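Local coordinates for 16.4 kDa salivary peptide (Culex quinquefasciatus, PDB 7KC8), which is of unknown function but, as a mosquito salivary protein with a beta-trefoil fold, has putative sugar-binding properties, at residues E39-I43 with I52-I56; H28-L32 with Y57-Y62; C106-S110 with D125-E129. All coordinates share one frame; numbering follows the deposited sequence.

The three contacts sample different ways in which strands are tied together in this beta-trefoil chain. Contact 1 is a two-strand hairpin joined mainly by backbone bonds, whereas contacts 2 and 3 rely on side chains reaching between strands that do not pair directly. Contact 1 lies between the two arms of contact 2 along the sequence; their centres are 10 Å apart and they touch, Ile52 O lying 2.8 Å from Leu61 N in a probable hydrogen bond. Contact 3 comes later in the chain, on the opposite side of its centre, 17 Å from contact 1 and 19 Å from contact 2 between centres. Ile19 links them, meeting Trp41, Leu32 and Trp128.

Contact 1. Residues E39-I43 with I52-I56; sequences EEWVI and IRPRI
Trp41 and Pro54 pack together where strands 40-46 and 49-54 form an antiparallel beta hairpin, a unit from which trefoil folds are assembled. The indole can be followed outward from CB, which rests near Arg53 O at 3.7 Å. With CG anti to the carbonyl carbon (chi1 -65°), the ring turns back over the partner strand: CD2 passes Pro54 CA, CE3 comes to 3.3 Å from Pro54 N, and CZ3 meets Pro54 CD at 3.5 Å. Pro54 CB sits over one face of the six-membered ring, 4.1 Å from its centroid, in a CH-pi contact. CE3 also touches Ile52 CG2, while NE1 leaves the hairpin to donate to Ile19 O.

Backbone bonds fix the register. Arg53 N donates to Val42 O at 3.0 Å, and Arg55 N donates to Glu40 O at 3.1 Å. At this end of the hairpin, the side chains of Glu40 and Arg55 run alongside each other, and Glu40 OE1 forms a salt bridge with Arg55 NE at 3.3 Å. Arg55 NH1 bonds to Leu137 O and Arg53 NH2 to Val139 O, attaching the hairpin to the C-terminal segment. The chemistry is thus divided: an apolar contact around the indole on one side, and on the other an ion pair whose arginine, like Arg53, also donates to a main-chain carbonyl of the C-terminal segment.

Contact 2. Residues H28-L32 with Y57-Y62; sequences HYRKL and YTEYLY
The guanidinium of Arg30 lies flat on the ring of Tyr57, with planes 12° apart and centres separated by 3.7 Å, a stacked cation-pi pair. Tyr57 CE2 falls over the middle of one guanidinium face, and NH1 extends to 3.5 Å from Tyr57 CZ. The edge of the same group is taken by the carboxylate of Glu59, which it meets side-on with two nitrogens. Arg30 NE donates to Glu59 OE1 at 3.0 Å, close to the guanidinium plane, while NH2 reaches the syn lone pair of Glu59 OE2 at 2.9 Å. Carboxylate and guanidinium are nearly coplanar, so the salt bridge fixes the rotation of the cation while the tyrosine covers one of its faces. The bend at chi3 (-50°) in Arg30 turns its head group into this position. Glu59 OE1 has a second donor in Thr76 OG1, and Arg30 NH1 bonds to Trp22 O; several partners therefore hold this ion pair, whose carboxylate probably stays charged.

Further contacts extend the interface: Leu32 CD1 meets Leu61 CD1, modelled doubtfully close, and the hydroxyl of Tyr62 lies 3.7 Å from Tyr29 CB. In the fold, strands 29-35 and 60-63 do not pair with each other. Both pair with strand 72-77, while strand 17-21 brings Met21 against Arg30, Leu32 and Tyr57.

Contact 3. Residues C106-S110 with D125-E129; sequences CLVIS and DDLWE
Trp128 NE1 donates to Leu107 O at 3.1 Å, a nearly straight bond (167°) that joins two strands of the beta-trefoil without any backbone pairing between them. The carbonyl oxygen lies close to the indole plane, but the donor stands 64° out of the carbonyl plane, so the bond does not follow a lone pair. An indole buried in the protein thereby has its polar atom satisfied by a main-chain carbonyl of strand 105-109.

The six-membered part of the indole continues the contact as an apolar surface. Leu107, whose CG is anti to the backbone N (chi1 -176°), brings CD2 to 3.6 Å from Trp128 CZ2. Two residues further along the strand, Ile109 CG1 reaches Trp128 CH2 at 3.5 Å, and Ile109 CD1 follows at 3.7 Å from the same atom. Both aliphatic chains cross the tryptophan at about a right angle, and together with the carbonyl they hold the ring at its nitrogen and along its benzo side. Phe12 adds an edge-to-face ring contact to Trp128, and Ile19 touches both Leu107 and Trp128, so strands 8-12 and 17-21 contribute to the same buried cluster.

At the beginning of segment 106-110, Cys106 is tied by its disulfide to Cys123, which anchors the strand to the loop leading to Asp125. Nearer the surface, Val108 CG2 packs against Asp126 CB at 3.7 Å.

Contact 1. Residues E39-I43 with I52-I56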
loop_
_atom_site.group_PDB
_atom_site.type_symbol
_atom_site.label_atom_id
_atom_site.label_comp_id
_atom_site.label_asym_id
_atom_site.label_seq_id
_atom_site.Cartn_x
_atom_site.Cartn_y
_atom_site.Cartn_z
ATOM N N GLU A 39 1.728 -11.225 3.098
ATOM C CA GLU A 39 1.315 -10.293 4.172
ATOM C C GLU A 39 -0.173 -9.922 4.038
ATOM O O GLU A 39 -0.648 -9.704 2.940
ATOM C CB GLU A 39 2.228 -9.075 4.164
ATOM C CG GLU A 39 2.104 -8.223 5.407
ATOM C CD GLU A 39 2.294 -8.953 6.720
ATOM O OE1 GLU A 39 1.289 -9.345 7.312
ATOM O OE2 GLU A 39 3.437 -9.132 7.124
ATOM N N GLU A 40 -0.881 -9.856 5.156
ATOM C CA GLU A 40 -2.321 -9.513 5.113
ATOM C C GLU A 40 -2.514 -8.022 5.412
ATOM O O GLU A 40 -1.919 -7.535 6.351
ATOM C CB GLU A 40 -3.090 -10.468 6.008
ATOM C CG GLU A 40 -3.020 -11.878 5.487
ATOM C CD GLU A 40 -3.368 -12.995 6.441
ATOM O OE1 GLU A 40 -4.305 -12.846 7.163
ATOM O OE2 GLU A 40 -2.682 -14.002 6.432
ATOM N N TRP A 41 -3.288 -7.339 4.574
ATOM C CA TRP A 41 -3.559 -5.915 4.710
ATOM C C TRP A 41 -5.059 -5.684 4.731
ATOM O O TRP A 41 -5.841 -6.536 4.313
ATOM C CB TRP A 41 -2.947 -5.115 3.562
ATOM C CG TRP A 41 -1.475 -5.150 3.538
ATOM C CD1 TRP A 41 -0.680 -6.130 2.997
ATOM C CD2 TRP A 41 -0.592 -4.169 4.075
ATOM N NE1 TRP A 41 0.640 -5.812 3.171
ATOM C CE2 TRP A 41 0.725 -4.612 3.828
ATOM C CE3 TRP A 41 -0.785 -2.959 4.747
ATOM C CZ2 TRP A 41 1.840 -3.893 4.236
ATOM C CZ3 TRP A 41 0.335 -2.233 5.142
ATOM C CH2 TRP A 41 1.629 -2.702 4.879
ATOM N N VAL A 42 -5.466 -4.506 5.186
ATOM C CA VAL A 42 -6.879 -4.158 5.225
ATOM C C VAL A 42 -7.125 -2.912 4.387
ATOM O O VAL A 42 -6.457 -1.889 4.564
ATOM C CB VAL A 42 -7.374 -3.961 6.665
ATOM C CG1 VAL A 42 -8.866 -3.625 6.658
ATOM C CG2 VAL A 42 -7.110 -5.211 7.464
ATOM N N ILE A 43 -8.086 -3.003 3.483
ATOM C CA ILE A 43 -8.554 -1.867 2.704
ATOM C C ILE A 43 -9.829 -1.346 3.358
ATOM O O ILE A 43 -10.809 -2.087 3.499
ATOM C CB ILE A 43 -8.810 -2.263 1.241
ATOM C CG1 ILE A 43 -7.497 -2.611 0.533
ATOM C CG2 ILE A 43 -9.573 -1.150 0.519
ATOM C CD1 ILE A 43 -7.676 -3.233 -0.841
ATOM N N ILE A 52 -5.406 2.217 3.942
ATOM C CA ILE A 52 -4.829 0.881 3.912
ATOM C C ILE A 52 -4.004 0.704 5.175
ATOM O O ILE A 52 -3.266 1.611 5.571
ATOM C CB ILE A 52 -3.975 0.655 2.643
ATOM C CG1 ILE A 52 -4.833 0.795 1.373
ATOM C CG2 ILE A 52 -3.273 -0.710 2.675
ATOM C CD1 ILE A 52 -4.047 0.639 0.054
ATOM N N ARG A 53 -4.159 -0.442 5.826
ATOM C CA ARG A 53 -3.452 -0.768 7.055
ATOM C C ARG A 53 -3.158 -2.256 7.070
ATOM O O ARG A 53 -3.899 -3.046 6.470
ATOM C CB ARG A 53 -4.260 -0.399 8.309
ATOM C CG ARG A 53 -5.672 -0.959 8.286
ATOM C CD ARG A 53 -6.268 -1.047 9.669
ATOM N NE ARG A 53 -5.583 -2.041 10.472
ATOM C CZ ARG A 53 -5.916 -2.345 11.721
ATOM N NH1 ARG A 53 -6.936 -1.732 12.298
ATOM N NH2 ARG A 53 -5.231 -3.263 12.394
ATOM N N PRO A 54 -2.084 -2.671 7.726
ATOM C CA PRO A 54 -1.848 -4.103 7.876
ATOM C C PRO A 54 -2.858 -4.685 8.850
ATOM O O PRO A 54 -3.367 -3.992 9.733
ATOM C CB PRO A 54 -0.421 -4.176 8.423
ATOM C CG PRO A 54 -0.231 -2.899 9.117
ATOM C CD PRO A 54 -1.039 -1.871 8.382
ATOM N N ARG A 55 -3.141 -5.978 8.673
ATOM C CA ARG A 55 -4.166 -6.635 9.476
ATOM C C ARG A 55 -3.867 -6.536 10.968
ATOM O O ARG A 55 -4.793 -6.407 11.778
ATOM C CB ARG A 55 -4.308 -8.106 9.067
ATOM C CG ARG A 55 -5.468 -8.835 9.768
ATOM C CD ARG A 55 -5.515 -10.330 9.476
ATOM N NE ARG A 55 -4.293 -11.025 9.875
ATOM C CZ ARG A 55 -4.032 -11.438 11.110
ATOM N NH1 ARG A 55 -4.900 -11.220 12.080
ATOM N NH2 ARG A 55 -2.897 -12.062 11.382
ATOM N N ILE A 56 -2.589 -6.572 11.356
ATOM C CA ILE A 56 -2.231 -6.745 12.762
ATOM C C ILE A 56 -1.740 -5.472 13.434
ATOM O O ILE A 56 -1.539 -5.485 14.659
ATOM C CB ILE A 56 -1.199 -7.878 12.957
ATOM C CG1 ILE A 56 0.165 -7.522 12.357
ATOM C CG2 ILE A 56 -1.714 -9.190 12.383
ATOM C CD1 ILE A 56 1.266 -8.391 12.917
#

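Contact 2. Residues H28-L32 with Y57-Y62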
loop_
_atom_site.group_PDB
_atom_site.type_symbol
_atom_site.label_atom_id
_atom_site.label_comp_id
_atom_site.label_asym_id
_atom_site.label_seq_id
_atom_site.Cartn_x
_atom_site.Cartn_y
_atom_site.Cartn_z
ATOM N N HIS A 28 8.858 6.896 14.168
ATOM C CA HIS A 28 7.393 7.060 14.135
ATOM C C HIS A 28 6.791 6.259 12.976
ATOM O O HIS A 28 5.590 6.382 12.768
ATOM C CB HIS A 28 7.134 8.550 13.961
ATOM C CG HIS A 28 7.695 9.123 12.706
ATOM N ND1 HIS A 28 8.996 9.567 12.614
ATOM C CD2 HIS A 28 7.138 9.332 11.495
ATOM C CE1 HIS A 28 9.217 10.016 11.399
ATOM N NE2 HIS A 28 8.095 9.883 10.694
ATOM N N TYR A 29 7.585 5.452 12.280
ATOM C CA TYR A 29 7.099 4.771 11.057
ATOM C C TYR A 29 7.557 3.313 10.986
ATOM O O TYR A 29 8.486 2.948 11.684
ATOM C CB TYR A 29 7.586 5.550 9.833
ATOM C CG TYR A 29 9.087 5.590 9.674
ATOM C CD1 TYR A 29 9.761 4.609 8.968
ATOM C CD2 TYR A 29 9.839 6.603 10.241
ATOM C CE1 TYR A 29 11.138 4.625 8.838
ATOM C CE2 TYR A 29 11.216 6.640 10.113
ATOM C CZ TYR A 29 11.869 5.647 9.409
ATOM O OH TYR A 29 13.226 5.668 9.278
ATOM N N ARG A 30 6.888 2.510 10.163
ATOM C CA ARG A 30 7.291 1.098 9.928
ATOM C C ARG A 30 7.733 0.935 8.474
ATOM O O ARG A 30 6.936 1.228 7.599
ATOM C CB ARG A 30 6.173 0.111 10.245
ATOM C CG ARG A 30 6.568 -1.348 10.082
ATOM C CD ARG A 30 5.499 -2.293 10.591
ATOM N NE ARG A 30 5.057 -1.925 11.924
ATOM C CZ ARG A 30 5.379 -2.574 13.033
ATOM N NH1 ARG A 30 6.145 -3.649 12.978
ATOM N NH2 ARG A 30 4.925 -2.151 14.196
ATOM N N LYS A 31 8.919 0.377 8.256
ATOM C CA LYS A 31 9.494 0.258 6.922
ATOM C C LYS A 31 8.907 -0.929 6.170
ATOM O O LYS A 31 8.604 -1.978 6.751
ATOM C CB LYS A 31 11.016 0.120 7.001
ATOM N N LEU A 32 8.747 -0.756 4.865
ATOM C CA LEU A 32 8.172 -1.777 4.005
ATOM C C LEU A 32 9.195 -2.196 2.961
ATOM O O LEU A 32 10.172 -1.485 2.695
ATOM C CB LEU A 32 6.895 -1.270 3.309
ATOM C CG LEU A 32 5.853 -0.549 4.171
ATOM C CD1 LEU A 32 4.696 -0.052 3.302
ATOM C CD2 LEU A 32 5.351 -1.476 5.241
ATOM N N TYR A 57 -1.556 -4.376 12.704
ATOM C CA TYR A 57 -1.206 -3.105 13.328
ATOM C C TYR A 57 -2.153 -2.022 12.853
ATOM O O TYR A 57 -2.497 -1.962 11.670
ATOM C CB TYR A 57 0.220 -2.653 13.013
ATOM C CG TYR A 57 1.282 -3.684 13.248
ATOM C CD1 TYR A 57 1.650 -4.052 14.534
ATOM C CD2 TYR A 57 1.941 -4.268 12.178
ATOM C CE1 TYR A 57 2.642 -4.994 14.744
ATOM C CE2 TYR A 57 2.922 -5.214 12.373
ATOM C CZ TYR A 57 3.277 -5.573 13.656
ATOM O OH TYR A 57 4.257 -6.519 13.831
ATOM N N THR A 58 -2.555 -1.144 13.764
ATOM C CA THR A 58 -3.363 -0.000 13.361
ATOM C C THR A 58 -2.432 1.141 12.941
ATOM O O THR A 58 -2.262 2.146 13.632
ATOM C CB THR A 58 -4.311 0.400 14.477
ATOM O OG1 THR A 58 -4.806 1.714 14.207
ATOM C CG2 THR A 58 -3.604 0.366 15.832
ATOM N N GLU A 59 -1.802 0.950 11.775
ATOM C CA GLU A 59 -0.863 1.912 11.197
ATOM C C GLU A 59 -1.187 2.096 9.723
ATOM O O GLU A 59 -1.221 1.121 8.964
ATOM C CB GLU A 59 0.591 1.448 11.333
ATOM C CG GLU A 59 0.956 0.868 12.686
ATOM C CD GLU A 59 2.307 0.187 12.667
ATOM O OE1 GLU A 59 2.950 0.193 11.604
ATOM O OE2 GLU A 59 2.731 -0.364 13.700
ATOM N N TYR A 60 -1.385 3.330 9.299
ATOM C CA TYR A 60 -1.925 3.566 7.973
ATOM C C TYR A 60 -0.822 3.795 6.956
ATOM O O TYR A 60 0.068 4.629 7.169
ATOM C CB TYR A 60 -2.907 4.733 7.992
ATOM C CG TYR A 60 -4.234 4.246 8.484
ATOM C CD1 TYR A 60 -4.941 3.298 7.759
ATOM C CD2 TYR A 60 -4.758 4.679 9.697
ATOM C CE1 TYR A 60 -6.147 2.814 8.204
ATOM C CE2 TYR A 60 -5.975 4.195 10.152
ATOM C CZ TYR A 60 -6.665 3.264 9.401
ATOM O OH TYR A 60 -7.877 2.774 9.844
ATOM N N LEU A 61 -0.892 3.043 5.858
ATOM C CA LEU A 61 -0.030 3.252 4.696
ATOM C C LEU A 61 -0.038 4.711 4.274
ATOM O O LEU A 61 -1.099 5.318 4.120
ATOM C CB LEU A 61 -0.515 2.380 3.530
ATOM C CG LEU A 61 0.480 2.124 2.399
ATOM C CD1 LEU A 61 1.540 1.208 2.938
ATOM C CD2 LEU A 61 -0.190 1.538 1.164
ATOM N N TYR A 62 1.148 5.271 4.070
ATOM C CA TYR A 62 1.244 6.654 3.615
ATOM C C TYR A 62 2.521 6.831 2.823
ATOM O O TYR A 62 3.386 5.952 2.792
ATOM C CB TYR A 62 1.217 7.649 4.765
ATOM C CG TYR A 62 2.536 7.754 5.499
ATOM C CD1 TYR A 62 3.026 6.690 6.245
ATOM C CD2 TYR A 62 3.290 8.918 5.448
ATOM C CE1 TYR A 62 4.222 6.780 6.915
ATOM C CE2 TYR A 62 4.494 9.017 6.119
ATOM C CZ TYR A 62 4.957 7.944 6.855
ATOM O OH TYR A 62 6.157 8.043 7.531
#

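Contact 3. Residues C106-S110 with D125-E129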
loop_
_atom_site.group_PDB
_atom_site.type_symbol
_atom_site.label_atom_id
_atom_site.label_comp_id
_atom_site.label_asym_id
_atom_site.label_seq_id
_atom_site.Cartn_x
_atom_site.Cartn_y
_atom_site.Cartn_z
ATOM N N CYS A 106 1.597 6.742 -8.617
ATOM C CA CYS A 106 1.172 5.328 -8.568
ATOM C C CYS A 106 1.933 4.546 -7.508
ATOM O O CYS A 106 3.118 4.732 -7.379
ATOM C CB CYS A 106 1.390 4.649 -9.910
ATOM S SG CYS A 106 0.850 5.662 -11.299
ATOM N N LEU A 107 1.222 3.715 -6.772
ATOM C CA LEU A 107 1.936 2.812 -5.869
ATOM C C LEU A 107 2.524 1.692 -6.729
ATOM O O LEU A 107 1.854 1.180 -7.619
ATOM C CB LEU A 107 1.016 2.272 -4.790
ATOM C CG LEU A 107 1.765 1.420 -3.786
ATOM C CD1 LEU A 107 2.608 2.288 -2.881
ATOM C CD2 LEU A 107 0.794 0.576 -3.003
ATOM N N VAL A 108 3.740 1.317 -6.402
ATOM C CA VAL A 108 4.502 0.351 -7.210
ATOM C C VAL A 108 5.554 -0.319 -6.324
ATOM O O VAL A 108 5.895 0.224 -5.301
ATOM C CB VAL A 108 5.153 1.201 -8.309
ATOM C CG1 VAL A 108 6.662 1.215 -8.282
ATOM C CG2 VAL A 108 4.558 1.000 -9.681
ATOM N N ILE A 109 5.958 -1.525 -6.693
ATOM C CA ILE A 109 7.136 -2.174 -6.063
ATOM C C ILE A 109 8.235 -2.111 -7.122
ATOM O O ILE A 109 8.022 -2.585 -8.199
ATOM C CB ILE A 109 6.837 -3.582 -5.547
ATOM C CG1 ILE A 109 5.792 -3.554 -4.443
ATOM C CG2 ILE A 109 8.114 -4.238 -5.083
ATOM C CD1 ILE A 109 5.570 -4.870 -3.801
ATOM N N SER A 110 9.371 -1.525 -6.794
ATOM C CA SER A 110 10.436 -1.297 -7.761
ATOM C C SER A 110 11.214 -2.578 -8.048
ATOM O O SER A 110 11.059 -3.606 -7.380
ATOM C CB SER A 110 11.406 -0.229 -7.265
ATOM O OG SER A 110 12.429 -0.828 -6.485
ATOM N N ASP A 125 -0.362 0.331 -16.297
ATOM C CA ASP A 125 0.573 -0.747 -16.614
ATOM C C ASP A 125 1.313 -1.229 -15.379
ATOM O O ASP A 125 2.277 -1.991 -15.495
ATOM C CB ASP A 125 1.568 -0.302 -17.688
ATOM C CG ASP A 125 1.082 -0.615 -19.097
ATOM O OD1 ASP A 125 1.001 -1.818 -19.437
ATOM O OD2 ASP A 125 0.773 0.329 -19.859
ATOM N N ASP A 126 0.884 -0.794 -14.195
ATOM C CA ASP A 126 1.542 -1.135 -12.940
ATOM C C ASP A 126 0.480 -1.644 -11.967
ATOM O O ASP A 126 0.158 -1.000 -10.966
ATOM C CB ASP A 126 2.291 0.058 -12.393
ATOM C CG ASP A 126 3.542 0.343 -13.171
ATOM O OD1 ASP A 126 3.449 0.951 -14.258
ATOM O OD2 ASP A 126 4.622 -0.046 -12.688
ATOM N N LEU A 127 -0.049 -2.817 -12.279
ATOM C CA LEU A 127 -1.247 -3.331 -11.652
ATOM C C LEU A 127 -0.922 -4.231 -10.471
ATOM O O LEU A 127 0.140 -4.855 -10.393
ATOM C CB LEU A 127 -2.100 -4.104 -12.664
ATOM C CG LEU A 127 -2.544 -3.343 -13.911
ATOM C CD1 LEU A 127 -3.514 -4.182 -14.747
ATOM C CD2 LEU A 127 -3.179 -2.000 -13.533
ATOM N N TRP A 128 -1.872 -4.301 -9.560
ATOM C CA TRP A 128 -1.780 -5.079 -8.342
ATOM C C TRP A 128 -2.790 -6.213 -8.384
ATOM O O TRP A 128 -3.875 -6.071 -8.950
ATOM C CB TRP A 128 -2.072 -4.205 -7.130
ATOM C CG TRP A 128 -0.999 -3.248 -6.835
ATOM C CD1 TRP A 128 -0.802 -2.014 -7.401
ATOM C CD2 TRP A 128 0.047 -3.436 -5.891
ATOM N NE1 TRP A 128 0.315 -1.416 -6.848
ATOM C CE2 TRP A 128 0.854 -2.277 -5.921
ATOM C CE3 TRP A 128 0.388 -4.477 -5.024
ATOM C CZ2 TRP A 128 1.970 -2.134 -5.111
ATOM C CZ3 TRP A 128 1.497 -4.337 -4.233
ATOM C CH2 TRP A 128 2.271 -3.170 -4.267
ATOM N N GLU A 129 -2.448 -7.326 -7.753
ATOM C CA GLU A 129 -3.421 -8.380 -7.489
ATOM C C GLU A 129 -3.926 -8.197 -6.063
ATOM O O GLU A 129 -3.135 -8.243 -5.111
ATOM C CB GLU A 129 -2.819 -9.771 -7.691
#